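Local coordinates for protein beta-galactoside alpha-2,6-sialyltransferase (PDB 2Z4T) that probably transfers sialic acid from CMP-sialic acid to the galactose of acceptors such as lactose, forming an alpha-2,6 linkage, at residues A[33-37]-A[80-84]; A[38-44]-A[75-81]; A[91-95]-A[105-109]; A[136-140]-A[326-330]; A[188-194]-A[216-222]. One frame throughout, in Å; residues are numbered along the deposited sequence.

Contact 1. Residues A[33-37]-A[80-84]; sequences TIIDE and VAPRL
Glu37 lays its carboxylate end across the aliphatic part of Arg83. Its CD is 3.5 Å from Arg83 CG, and the two chains cross at a slant. The carboxylate and guanidinium planes are only 18° apart, yet this is no salt bridge. Glu37 OE2 stays 4.2 Å from Arg83 NE and well out of the guanidinium plane, so any attraction is probably diffuse. Asp36 makes the firmer polar contact. Its OD1 accepts from Leu84 N at 2.8 Å, and the N-H arrives from above the carboxylate plane, 47° out of it. Asp36 CG lies beside its own backbone N (chi1 -64°), which turns the carboxylate to the 80-84 backbone. OD2 pairs with Arg193, beyond the immunoglobulin-like domain to which both segments belong. Here the chain turns out of strand 26-35, while 80-84 leaves strand 77-80 without regular structure. Glu37 N bonds weakly to two carbonyls, Ala81 O at 2.9 Å and Pro82 O at 3.5 Å. The Ala81 methyl points toward 33-37. Its CB touches Ile35 O at 3.3 Å and meets Ile34 CD1 at 3.8 Å.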
# COMPACT_ATOMS: atom_id res chain seq x y z
N THR A 33 -4.40 -25.07 -8.30
CA THR A 33 -5.11 -23.97 -8.94
C THR A 33 -4.07 -23.25 -9.77
O THR A 33 -2.94 -23.19 -9.33
CB THR A 33 -5.50 -22.93 -7.81
OG1 THR A 33 -6.23 -23.57 -6.75
CG2 THR A 33 -6.32 -21.75 -8.34
N ILE A 34 -4.29 -22.65 -10.94
CA ILE A 34 -4.59 -23.02 -12.33
C ILE A 34 -5.61 -22.11 -12.97
O ILE A 34 -6.76 -22.02 -12.55
CB ILE A 34 -4.29 -24.43 -12.95
CG1 ILE A 34 -5.55 -25.19 -13.36
CG2 ILE A 34 -3.22 -25.18 -12.17
CD1 ILE A 34 -5.29 -26.34 -14.31
N ILE A 35 -5.10 -21.34 -13.93
CA ILE A 35 -5.90 -20.42 -14.71
C ILE A 35 -6.16 -20.97 -16.10
O ILE A 35 -5.44 -21.85 -16.56
CB ILE A 35 -5.24 -19.04 -14.82
CG1 ILE A 35 -3.92 -19.13 -15.60
CG2 ILE A 35 -5.03 -18.46 -13.45
CD1 ILE A 35 -3.36 -17.79 -16.06
N ASP A 36 -7.19 -20.42 -16.76
CA ASP A 36 -7.56 -20.81 -18.11
C ASP A 36 -6.32 -20.90 -19.00
O ASP A 36 -5.49 -19.99 -19.01
CB ASP A 36 -8.55 -19.80 -18.71
CG ASP A 36 -9.88 -19.76 -17.95
OD1 ASP A 36 -10.91 -19.43 -18.58
OD2 ASP A 36 -9.90 -20.06 -16.72
N GLU A 37 -6.19 -22.01 -19.72
CA GLU A 37 -5.13 -22.23 -20.73
C GLU A 37 -3.77 -22.50 -20.14
O GLU A 37 -2.79 -22.65 -20.87
CB GLU A 37 -5.04 -21.09 -21.77
CG GLU A 37 -6.41 -20.58 -22.17
CD GLU A 37 -6.42 -19.87 -23.49
OE1 GLU A 37 -6.56 -18.63 -23.49
OE2 GLU A 37 -6.34 -20.55 -24.53
N VAL A 80 -3.83 -29.00 -20.61
CA VAL A 80 -3.97 -27.57 -20.74
C VAL A 80 -5.34 -27.24 -20.15
O VAL A 80 -6.33 -27.88 -20.52
CB VAL A 80 -3.90 -27.16 -22.24
CG1 VAL A 80 -3.99 -25.66 -22.40
CG2 VAL A 80 -2.60 -27.68 -22.86
N ALA A 81 -5.40 -26.29 -19.23
CA ALA A 81 -6.67 -25.86 -18.66
C ALA A 81 -7.51 -25.28 -19.78
O ALA A 81 -6.96 -24.66 -20.68
CB ALA A 81 -6.42 -24.81 -17.60
N PRO A 82 -8.84 -25.47 -19.74
CA PRO A 82 -9.70 -25.01 -20.83
C PRO A 82 -9.95 -23.50 -20.74
O PRO A 82 -9.55 -22.87 -19.75
CB PRO A 82 -11.00 -25.76 -20.60
CG PRO A 82 -11.07 -25.96 -19.15
CD PRO A 82 -9.63 -26.09 -18.66
N ARG A 83 -10.57 -22.95 -21.78
CA ARG A 83 -11.08 -21.59 -21.75
C ARG A 83 -12.48 -21.67 -21.17
O ARG A 83 -13.30 -22.45 -21.64
CB ARG A 83 -11.15 -21.01 -23.16
CG ARG A 83 -9.81 -20.84 -23.78
CD ARG A 83 -9.89 -20.07 -25.06
NE ARG A 83 -10.23 -20.92 -26.20
CZ ARG A 83 -10.46 -20.44 -27.43
NH1 ARG A 83 -10.40 -19.13 -27.67
NH2 ARG A 83 -10.77 -21.28 -28.41
N LEU A 84 -12.76 -20.87 -20.15
CA LEU A 84 -14.04 -20.98 -19.44
C LEU A 84 -14.74 -19.65 -19.30
O LEU A 84 -14.13 -18.60 -19.48
CB LEU A 84 -13.83 -21.59 -18.05
CG LEU A 84 -13.18 -22.96 -17.95
CD1 LEU A 84 -12.82 -23.24 -16.49
CD2 LEU A 84 -14.13 -24.03 -18.54

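Contact 2. Residues A[38-44]-A[75-81]; sequences EYVNLEP and ISLSVVA
Tyr39 reaches along the sheet and gives its hydroxyl proton to Ser78, with OH 2.7 Å from OG. The serine oxygen sits at the edge of the ring, near its plane. Tyr39 CG is anti to the backbone N (chi1 173°), which swings the ring along the strand so that its hydroxyl reaches Ser78; Val80 CG2 also lies at its edge. Asn41 lies on the same face. Its ND2 donates to Ser76 OG at 3.0 Å, with that oxygen 21° out of the amide plane, and gives a weak second bond to Ser78 OG. Ser78 OG therefore accepts from both Tyr39 and Asn41. Beneath these side chains the backbones form an antiparallel pair. Val40 and Val79 bond both ways, and so do Leu42 and Leu77. Ala81 N extends the pairing to Glu38 O at 2.7 Å, with a nearly straight N-H. At the far end Pro44 crosses Ile75 at about a right angle, CD to CD1 3.7 Å. The opposite face carries Val40, Leu42, Leu77 and Val79. It packs on Ile30 and Ile34 of strand 26-35, Val108 and Leu110 of strand 103-122, and Trp57 of strand 52-61, giving a two-layered immunoglobulin-like sandwich.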
# COMPACT_ATOMS: atom_id res chain seq x y z
N GLU A 38 -3.70 -22.58 -18.82
CA GLU A 38 -2.44 -22.92 -18.18
C GLU A 38 -2.12 -24.39 -18.45
O GLU A 38 -3.00 -25.26 -18.38
CB GLU A 38 -2.48 -22.63 -16.67
CG GLU A 38 -1.14 -22.88 -15.98
CD GLU A 38 -1.16 -22.52 -14.49
OE1 GLU A 38 -2.04 -21.72 -14.07
OE2 GLU A 38 -0.30 -23.05 -13.75
N TYR A 39 -0.86 -24.61 -18.80
CA TYR A 39 -0.29 -25.92 -18.98
C TYR A 39 0.10 -26.50 -17.62
O TYR A 39 0.64 -25.79 -16.75
CB TYR A 39 0.93 -25.83 -19.91
CG TYR A 39 1.69 -27.14 -20.01
CD1 TYR A 39 2.91 -27.31 -19.35
CD2 TYR A 39 1.16 -28.22 -20.73
CE1 TYR A 39 3.60 -28.51 -19.42
CE2 TYR A 39 1.85 -29.43 -20.80
CZ TYR A 39 3.07 -29.57 -20.14
OH TYR A 39 3.76 -30.75 -20.19
N VAL A 40 -0.19 -27.78 -17.44
CA VAL A 40 0.12 -28.48 -16.20
C VAL A 40 0.81 -29.77 -16.55
O VAL A 40 0.35 -30.51 -17.43
CB VAL A 40 -1.14 -28.87 -15.41
CG1 VAL A 40 -0.77 -29.34 -14.02
CG2 VAL A 40 -2.13 -27.72 -15.33
N ASN A 41 1.90 -30.05 -15.86
CA ASN A 41 2.50 -31.35 -15.88
C ASN A 41 2.80 -31.85 -14.47
O ASN A 41 3.66 -31.30 -13.78
CB ASN A 41 3.76 -31.34 -16.72
CG ASN A 41 4.30 -32.73 -16.92
OD1 ASN A 41 5.18 -33.18 -16.18
ND2 ASN A 41 3.72 -33.45 -17.87
N LEU A 42 2.08 -32.90 -14.06
CA LEU A 42 2.13 -33.39 -12.68
C LEU A 42 2.50 -34.85 -12.59
O LEU A 42 1.92 -35.69 -13.27
CB LEU A 42 0.77 -33.21 -12.00
CG LEU A 42 0.34 -31.78 -11.72
CD1 LEU A 42 -1.12 -31.76 -11.29
CD2 LEU A 42 1.26 -31.08 -10.68
N GLU A 43 3.44 -35.13 -11.70
CA GLU A 43 3.83 -36.50 -11.39
C GLU A 43 2.81 -37.05 -10.42
O GLU A 43 2.49 -36.39 -9.44
CB GLU A 43 5.23 -36.51 -10.76
CG GLU A 43 6.35 -36.08 -11.70
CD GLU A 43 6.53 -37.03 -12.89
OE1 GLU A 43 6.82 -36.53 -14.01
OE2 GLU A 43 6.37 -38.27 -12.71
N PRO A 44 2.28 -38.25 -10.68
CA PRO A 44 1.25 -38.83 -9.81
C PRO A 44 1.78 -39.39 -8.49
O PRO A 44 1.04 -39.47 -7.51
CB PRO A 44 0.68 -39.97 -10.66
CG PRO A 44 1.79 -40.36 -11.55
CD PRO A 44 2.58 -39.13 -11.83
N ILE A 75 3.19 -41.30 -17.93
CA ILE A 75 2.86 -41.48 -16.51
C ILE A 75 2.64 -40.15 -15.79
O ILE A 75 1.75 -40.05 -14.95
CB ILE A 75 3.78 -42.52 -15.74
CG1 ILE A 75 5.01 -41.85 -15.15
CG2 ILE A 75 4.13 -43.73 -16.60
CD1 ILE A 75 4.81 -41.51 -13.68
N SER A 76 3.38 -39.12 -16.14
CA SER A 76 3.03 -37.81 -15.64
C SER A 76 1.84 -37.22 -16.41
O SER A 76 1.67 -37.46 -17.60
CB SER A 76 4.23 -36.86 -15.64
OG SER A 76 4.40 -36.26 -16.90
N LEU A 77 0.99 -36.48 -15.70
CA LEU A 77 -0.23 -35.91 -16.26
C LEU A 77 0.05 -34.60 -16.98
O LEU A 77 0.53 -33.64 -16.39
CB LEU A 77 -1.25 -35.66 -15.14
CG LEU A 77 -2.53 -34.91 -15.51
CD1 LEU A 77 -3.53 -35.80 -16.29
CD2 LEU A 77 -3.18 -34.27 -14.28
N SER A 78 -0.26 -34.57 -18.27
CA SER A 78 -0.07 -33.37 -19.05
C SER A 78 -1.41 -32.88 -19.64
O SER A 78 -2.05 -33.59 -20.42
CB SER A 78 0.95 -33.63 -20.14
OG SER A 78 1.66 -32.45 -20.39
N VAL A 79 -1.83 -31.69 -19.22
CA VAL A 79 -3.08 -31.08 -19.69
C VAL A 79 -3.01 -29.56 -19.74
O VAL A 79 -2.26 -28.93 -19.01
CB VAL A 79 -4.32 -31.48 -18.84
CG1 VAL A 79 -4.83 -32.83 -19.28
CG2 VAL A 79 -4.01 -31.48 -17.36
N VAL A 80 -3.83 -29.00 -20.61
CA VAL A 80 -3.97 -27.57 -20.74
C VAL A 80 -5.34 -27.24 -20.15
O VAL A 80 -6.33 -27.88 -20.52
CB VAL A 80 -3.90 -27.16 -22.24
CG1 VAL A 80 -3.99 -25.66 -22.40
CG2 VAL A 80 -2.60 -27.68 -22.86
N ALA A 81 -5.40 -26.29 -19.23
CA ALA A 81 -6.67 -25.86 -18.66
C ALA A 81 -7.51 -25.28 -19.78
O ALA A 81 -6.96 -24.66 -20.68
CB ALA A 81 -6.42 -24.81 -17.60

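Contact 3. Residues A[91-95]-A[105-109]; sequences CFDFN and ITKVT
Val108 N donates to Phe92 O at 2.8 Å, the shortest polar bond between these strands. Phe92 N returns a bond to Val108 O, and Phe94 and Thr106 bond both ways in the same manner. All four N-H groups point fairly straight at their acceptors. On the inner face the Thr106 methyl meets the Phe94 ring obliquely, with CG2 3.5 Å from CD2. The ring also meets Trp57 and Phe52 of strand 52-61. Next along this face, Phe92 and Val108 pack through their CB atoms at 4.3 Å. The other face is more polar. Asp93 crosses the bent Lys107 chain, and OD1 touches CE at 3.3 Å. The ammonium itself bends away, leaving OD1 and NZ 4.7 Å apart, so the attraction is probably modest. Asn95 and Ile105 run side by side and point the same way, with OD1 3.4 Å from CG1. Cys91 adds a disulfide to Cys61, tying strand 88-98 to strand 52-61. Strands 88-98 and 103-122 thus form an antiparallel beta hairpin, part of one layer of the immunoglobulin-like sandwich near the N terminus.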
# COMPACT_ATOMS: atom_id res chain seq x y z
N CYS A 91 -11.22 -33.14 -12.52
CA CYS A 91 -10.64 -34.27 -11.79
C CYS A 91 -10.01 -35.30 -12.72
O CYS A 91 -10.54 -35.61 -13.79
CB CYS A 91 -11.72 -35.00 -11.01
SG CYS A 91 -12.79 -33.99 -10.00
N PHE A 92 -8.89 -35.86 -12.26
CA PHE A 92 -8.15 -36.89 -12.99
C PHE A 92 -7.68 -37.96 -12.01
O PHE A 92 -7.08 -37.65 -10.97
CB PHE A 92 -6.96 -36.27 -13.75
CG PHE A 92 -7.37 -35.20 -14.72
CD1 PHE A 92 -7.41 -33.87 -14.33
CD2 PHE A 92 -7.78 -35.53 -16.01
CE1 PHE A 92 -7.81 -32.87 -15.21
CE2 PHE A 92 -8.20 -34.54 -16.90
CZ PHE A 92 -8.21 -33.20 -16.51
N ASP A 93 -7.98 -39.21 -12.32
CA ASP A 93 -7.58 -40.31 -11.46
C ASP A 93 -6.50 -41.13 -12.11
O ASP A 93 -6.72 -41.69 -13.19
CB ASP A 93 -8.78 -41.23 -11.18
CG ASP A 93 -9.90 -40.53 -10.44
OD1 ASP A 93 -10.78 -41.26 -9.92
OD2 ASP A 93 -9.92 -39.28 -10.39
N PHE A 94 -5.34 -41.22 -11.47
CA PHE A 94 -4.25 -42.09 -11.93
C PHE A 94 -4.28 -43.44 -11.23
O PHE A 94 -4.40 -43.50 -10.00
CB PHE A 94 -2.89 -41.42 -11.69
CG PHE A 94 -1.69 -42.33 -11.86
CD1 PHE A 94 -1.10 -42.50 -13.10
CD2 PHE A 94 -1.14 -43.00 -10.76
CE1 PHE A 94 0.02 -43.35 -13.25
CE2 PHE A 94 -0.02 -43.84 -10.91
CZ PHE A 94 0.55 -44.01 -12.15
N ASN A 95 -4.17 -44.52 -12.00
CA ASN A 95 -3.93 -45.86 -11.43
C ASN A 95 -2.69 -46.49 -12.03
O ASN A 95 -2.49 -46.43 -13.24
CB ASN A 95 -5.12 -46.81 -11.64
CG ASN A 95 -6.26 -46.56 -10.67
OD1 ASN A 95 -6.22 -47.00 -9.52
ND2 ASN A 95 -7.29 -45.85 -11.13
N ILE A 105 -2.75 -45.44 -6.56
CA ILE A 105 -3.87 -44.65 -6.98
C ILE A 105 -3.59 -43.24 -6.54
O ILE A 105 -3.16 -43.00 -5.41
CB ILE A 105 -5.20 -45.18 -6.38
CG1 ILE A 105 -6.39 -44.58 -7.13
CG2 ILE A 105 -5.29 -44.87 -4.87
CD1 ILE A 105 -7.72 -45.23 -6.80
N THR A 106 -3.76 -42.29 -7.45
CA THR A 106 -3.70 -40.89 -7.04
C THR A 106 -4.81 -40.04 -7.67
O THR A 106 -5.03 -40.09 -8.87
CB THR A 106 -2.26 -40.27 -7.10
OG1 THR A 106 -2.29 -38.96 -7.69
CG2 THR A 106 -1.35 -41.10 -7.85
N LYS A 107 -5.52 -39.32 -6.81
CA LYS A 107 -6.62 -38.43 -7.19
C LYS A 107 -6.11 -37.01 -7.35
O LYS A 107 -5.53 -36.45 -6.42
CB LYS A 107 -7.73 -38.47 -6.12
CG LYS A 107 -8.30 -39.87 -5.84
CD LYS A 107 -9.39 -40.24 -6.84
CE LYS A 107 -9.73 -41.73 -6.84
NZ LYS A 107 -9.76 -42.30 -5.46
N VAL A 108 -6.34 -36.42 -8.52
CA VAL A 108 -5.86 -35.07 -8.86
C VAL A 108 -7.04 -34.13 -9.06
O VAL A 108 -7.96 -34.44 -9.78
CB VAL A 108 -4.99 -35.08 -10.15
CG1 VAL A 108 -4.64 -33.64 -10.63
CG2 VAL A 108 -3.72 -35.87 -9.93
N THR A 109 -6.98 -32.97 -8.41
CA THR A 109 -8.01 -31.95 -8.57
C THR A 109 -7.38 -30.67 -9.08
O THR A 109 -6.46 -30.14 -8.49
CB THR A 109 -8.74 -31.67 -7.25
OG1 THR A 109 -9.45 -32.83 -6.86
CG2 THR A 109 -9.75 -30.57 -7.42

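Contact 4. Residues A[136-140]-A[326-330]; sequences IKSEE and FNSKQ
The Phe326 ring takes Ile136 CG2 over one face. The methyl carbon lies 4.1 Å from the ring centroid and 21° off the normal, offset toward the rim, in a CH-pi contact. Ile136 CB also meets the ring atom CZ at 3.8 Å. A second flat group, the Gln330 amide, lies 29° from the plane of the Glu140 carboxylate, and the two side chains cross at about a right angle. Gln330 NE2 is 3.2 Å from Glu140 OE1. The CG2 branch of Ile136 stands opposite the backbone N, which also brings it to Gln330 CB at 3.7 Å. These side chains join helix 126-141 to the start of helix 328-338 in the GT-B catalytic part. Asn327 is the N-cap of the second helix. Its OD1 accepts from Gln330 N at 2.8 Å, and Asn327 N donates in return to Gln330 OE1, completing a capping box. That return bond lies on a lone pair and fixes which way the amide faces. One water accepts from Gln330 NE2 and donates to Ile136 O and Glu139 OE1. Gln330 thus serves its own helix with the oxygen and, through the water, the neighbouring helix with the nitrogen.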
# COMPACT_ATOMS: atom_id res chain seq x y z
N ILE A 136 0.77 -8.99 0.08
CA ILE A 136 1.13 -10.11 0.92
C ILE A 136 -0.11 -10.97 1.30
O ILE A 136 -0.08 -12.19 1.17
CB ILE A 136 1.93 -9.65 2.17
CG1 ILE A 136 3.22 -8.96 1.70
CG2 ILE A 136 2.26 -10.86 3.07
CD1 ILE A 136 4.08 -8.46 2.78
N LYS A 137 -1.20 -10.33 1.72
CA LYS A 137 -2.44 -11.05 2.00
C LYS A 137 -2.95 -11.80 0.74
O LYS A 137 -3.41 -12.95 0.82
CB LYS A 137 -3.51 -10.11 2.54
CG LYS A 137 -4.80 -10.82 2.88
CD LYS A 137 -5.76 -9.96 3.63
CE LYS A 137 -7.16 -10.56 3.59
NZ LYS A 137 -8.21 -9.60 4.06
N SER A 138 -2.85 -11.15 -0.41
CA SER A 138 -3.39 -11.68 -1.63
C SER A 138 -2.57 -12.86 -2.13
O SER A 138 -3.08 -13.76 -2.80
CB SER A 138 -3.50 -10.58 -2.68
OG SER A 138 -3.79 -11.10 -3.96
N GLU A 139 -1.28 -12.86 -1.81
CA GLU A 139 -0.45 -13.95 -2.29
C GLU A 139 -0.95 -15.25 -1.68
O GLU A 139 -0.89 -16.30 -2.32
CB GLU A 139 1.03 -13.72 -1.98
CG GLU A 139 1.98 -14.76 -2.57
CD GLU A 139 2.07 -16.07 -1.77
OE1 GLU A 139 1.64 -16.13 -0.58
OE2 GLU A 139 2.59 -17.05 -2.35
N GLU A 140 -1.49 -15.18 -0.46
CA GLU A 140 -2.15 -16.34 0.13
C GLU A 140 -3.55 -16.65 -0.43
O GLU A 140 -3.83 -17.79 -0.76
CB GLU A 140 -2.25 -16.19 1.64
CG GLU A 140 -3.19 -17.21 2.22
CD GLU A 140 -3.30 -17.12 3.70
OE1 GLU A 140 -2.39 -16.52 4.33
OE2 GLU A 140 -4.29 -17.66 4.25
N PHE A 326 -1.29 -11.07 9.63
CA PHE A 326 -0.35 -11.88 8.87
C PHE A 326 0.11 -13.07 9.72
O PHE A 326 0.28 -12.94 10.93
CB PHE A 326 0.92 -11.07 8.54
CG PHE A 326 0.76 -10.06 7.43
CD1 PHE A 326 -0.22 -10.22 6.43
CD2 PHE A 326 1.63 -8.97 7.35
CE1 PHE A 326 -0.34 -9.27 5.41
CE2 PHE A 326 1.51 -8.02 6.33
CZ PHE A 326 0.52 -8.17 5.36
N ASN A 327 0.35 -14.22 9.08
CA ASN A 327 1.04 -15.31 9.73
C ASN A 327 2.53 -14.95 9.86
O ASN A 327 2.98 -13.93 9.33
CB ASN A 327 0.82 -16.64 9.01
CG ASN A 327 1.49 -16.71 7.65
OD1 ASN A 327 2.62 -16.22 7.46
ND2 ASN A 327 0.82 -17.34 6.70
N SER A 328 3.30 -15.76 10.57
CA SER A 328 4.65 -15.32 10.93
C SER A 328 5.61 -15.24 9.73
O SER A 328 6.53 -14.41 9.74
CB SER A 328 5.23 -16.17 12.05
OG SER A 328 5.11 -17.52 11.69
N LYS A 329 5.40 -16.07 8.72
CA LYS A 329 6.20 -16.00 7.51
C LYS A 329 5.91 -14.69 6.76
O LYS A 329 6.84 -13.99 6.32
CB LYS A 329 5.94 -17.20 6.61
CG LYS A 329 6.14 -16.94 5.12
CD LYS A 329 7.62 -16.87 4.77
CE LYS A 329 7.81 -16.52 3.31
NZ LYS A 329 9.19 -16.01 3.08
N GLN A 330 4.62 -14.37 6.64
CA GLN A 330 4.16 -13.10 6.08
C GLN A 330 4.72 -11.86 6.84
O GLN A 330 5.17 -10.89 6.23
CB GLN A 330 2.62 -13.08 6.05
CG GLN A 330 2.00 -14.08 5.06
CD GLN A 330 0.48 -14.15 5.13
OE1 GLN A 330 -0.11 -14.15 6.22
NE2 GLN A 330 -0.16 -14.19 3.97
O HOH W 1 1.44 -14.31 1.65

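Contact 5. Residues A[188-194]-A[216-222]; sequences AQTKHRL and LNSFNNV
Ala188 sets its methyl squarely over the Phe219 ring, with CB 3.7 Å from the centroid and 9° off the normal. This CH-pi contact is the tight part, where helix 178-190 ends against the loop that follows helix 205-216. Strand 194-201, helix 205-216 and strand 222-230 form a beta-alpha-beta unit of the Rossmann-like half of the GT-B fold, and both parallel strands start here. The same methyl touches Val222 CG1 at 3.8 Å and Leu216 CD2 at 4.0 Å, so three apolar side chains surround it. Two consecutive type I turns, Leu216 to Phe219 and Phe219 to Val222, bring them together. The exposed side is looser. Gln189 runs past the ring obliquely, with CG 3.9 Å from CE2, and its amide plane is 69° from the ring. The Arg193 side chain points away overall and forms salt bridges with Asp36 and Asp87 of the immunoglobulin-like domain. Leu194 and Val222 pair as parallel neighbours at the start of the two strands. The first hydrogen bond of that pairing runs from Leu194 N to Asn221 O at 3.0 Å, the donor tilted 26° from the carbonyl plane.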
# COMPACT_ATOMS: atom_id res chain seq x y z
N ALA A 188 -4.90 -8.16 -21.57
CA ALA A 188 -6.28 -8.07 -22.04
C ALA A 188 -6.42 -8.73 -23.41
O ALA A 188 -7.47 -9.31 -23.71
CB ALA A 188 -6.72 -6.62 -22.11
N GLN A 189 -5.38 -8.61 -24.22
CA GLN A 189 -5.37 -9.15 -25.57
C GLN A 189 -5.16 -10.66 -25.57
O GLN A 189 -5.57 -11.34 -26.50
CB GLN A 189 -4.25 -8.52 -26.39
CG GLN A 189 -4.65 -7.26 -27.11
CD GLN A 189 -3.46 -6.41 -27.50
OE1 GLN A 189 -3.62 -5.36 -28.11
NE2 GLN A 189 -2.26 -6.86 -27.15
N THR A 190 -4.56 -11.15 -24.51
CA THR A 190 -3.94 -12.46 -24.48
C THR A 190 -4.71 -13.45 -23.60
O THR A 190 -4.69 -14.64 -23.85
CB THR A 190 -2.45 -12.28 -24.04
OG1 THR A 190 -1.66 -12.04 -25.21
CG2 THR A 190 -1.88 -13.47 -23.25
N LYS A 191 -5.40 -12.95 -22.59
CA LYS A 191 -6.15 -13.81 -21.69
C LYS A 191 -7.61 -13.91 -22.13
O LYS A 191 -8.23 -12.91 -22.52
CB LYS A 191 -6.04 -13.28 -20.26
CG LYS A 191 -4.60 -13.34 -19.71
CD LYS A 191 -4.08 -14.75 -19.80
CE LYS A 191 -2.96 -15.00 -18.81
NZ LYS A 191 -1.72 -14.37 -19.29
N HIS A 192 -8.18 -15.10 -22.06
CA HIS A 192 -9.52 -15.14 -22.61
C HIS A 192 -10.62 -14.51 -21.77
O HIS A 192 -11.53 -13.92 -22.37
CB HIS A 192 -9.86 -16.42 -23.39
CG HIS A 192 -9.29 -16.39 -24.77
ND1 HIS A 192 -10.05 -16.13 -25.89
CD2 HIS A 192 -8.01 -16.47 -25.20
CE1 HIS A 192 -9.27 -16.11 -26.95
NE2 HIS A 192 -8.02 -16.31 -26.56
N ARG A 193 -10.50 -14.55 -20.45
CA ARG A 193 -11.29 -13.71 -19.55
C ARG A 193 -10.25 -13.20 -18.54
O ARG A 193 -9.27 -13.90 -18.28
CB ARG A 193 -12.42 -14.50 -18.86
CG ARG A 193 -11.92 -15.69 -18.04
CD ARG A 193 -13.02 -16.46 -17.33
NE ARG A 193 -12.49 -17.71 -16.79
CZ ARG A 193 -12.93 -18.30 -15.67
NH1 ARG A 193 -13.91 -17.74 -14.95
NH2 ARG A 193 -12.38 -19.44 -15.26
N LEU A 194 -10.44 -12.00 -18.00
CA LEU A 194 -9.47 -11.38 -17.09
C LEU A 194 -10.16 -10.57 -16.01
O LEU A 194 -10.94 -9.65 -16.30
CB LEU A 194 -8.47 -10.50 -17.87
CG LEU A 194 -7.27 -9.96 -17.07
CD1 LEU A 194 -6.31 -11.10 -16.62
CD2 LEU A 194 -6.51 -8.86 -17.83
N LEU A 216 -8.56 -0.52 -21.18
CA LEU A 216 -9.40 -1.63 -20.74
C LEU A 216 -10.89 -1.49 -21.09
O LEU A 216 -11.58 -2.50 -21.30
CB LEU A 216 -9.25 -1.83 -19.23
CG LEU A 216 -7.90 -2.38 -18.78
CD1 LEU A 216 -7.89 -2.74 -17.30
CD2 LEU A 216 -7.53 -3.59 -19.64
N ASN A 217 -11.37 -0.25 -21.14
CA ASN A 217 -12.76 0.02 -21.45
C ASN A 217 -13.27 -0.66 -22.72
O ASN A 217 -14.42 -1.09 -22.77
CB ASN A 217 -13.00 1.53 -21.56
CG ASN A 217 -14.48 1.87 -21.53
OD1 ASN A 217 -15.17 1.65 -20.52
ND2 ASN A 217 -14.99 2.39 -22.65
N SER A 218 -12.43 -0.77 -23.75
CA SER A 218 -12.85 -1.39 -25.00
C SER A 218 -12.74 -2.93 -25.00
O SER A 218 -13.14 -3.58 -25.98
CB SER A 218 -12.08 -0.78 -26.19
OG SER A 218 -10.68 -0.87 -25.98
N PHE A 219 -12.23 -3.50 -23.91
CA PHE A 219 -12.04 -4.96 -23.81
C PHE A 219 -13.15 -5.70 -23.05
O PHE A 219 -13.18 -5.68 -21.82
CB PHE A 219 -10.71 -5.26 -23.12
CG PHE A 219 -9.54 -5.06 -24.00
CD1 PHE A 219 -8.81 -3.88 -23.94
CD2 PHE A 219 -9.17 -6.05 -24.90
CE1 PHE A 219 -7.70 -3.68 -24.75
CE2 PHE A 219 -8.06 -5.85 -25.73
CZ PHE A 219 -7.33 -4.66 -25.65
N ASN A 220 -14.03 -6.38 -23.77
CA ASN A 220 -15.21 -6.98 -23.15
C ASN A 220 -14.93 -8.21 -22.32
O ASN A 220 -15.75 -8.63 -21.51
CB ASN A 220 -16.28 -7.28 -24.21
CG ASN A 220 -17.03 -6.04 -24.61
OD1 ASN A 220 -17.13 -5.08 -23.84
ND2 ASN A 220 -17.57 -6.04 -25.83
N ASN A 221 -13.75 -8.78 -22.52
CA ASN A 221 -13.33 -9.93 -21.75
C ASN A 221 -12.71 -9.56 -20.40
O ASN A 221 -12.43 -10.45 -19.60
CB ASN A 221 -12.33 -10.74 -22.57
CG ASN A 221 -11.04 -9.98 -22.84
OD1 ASN A 221 -9.95 -10.54 -22.66
ND2 ASN A 221 -11.16 -8.72 -23.25
N VAL A 222 -12.49 -8.27 -20.16
CA VAL A 222 -11.93 -7.86 -18.86
C VAL A 222 -12.94 -7.26 -17.88
O VAL A 222 -13.75 -6.42 -18.24
CB VAL A 222 -10.53 -7.14 -18.93
CG1 VAL A 222 -10.00 -7.08 -20.32
CG2 VAL A 222 -10.54 -5.78 -18.29

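How the contacts relate
From the N terminus, contact 1 closes the loop between strand 26-35 and the run after strand 77-80. Contact 2 closes a shorter loop within it, and the two share Val80 and Ala81. Contact 3 follows as a tight hairpin. It touches contact 2 through Pro44, Leu42 and Leu77, which pack on Phe94, Thr106 and Val108, joining the layers of the immunoglobulin-like sandwich. Strand 103-122 then leads into the GT-B part. There contact 4 closes a long loop between helices 126-141 and 328-338, and contact 5 falls within that span. Contact 5 also meets contact 1, where the Asp36-Arg193 salt bridge links the two domains.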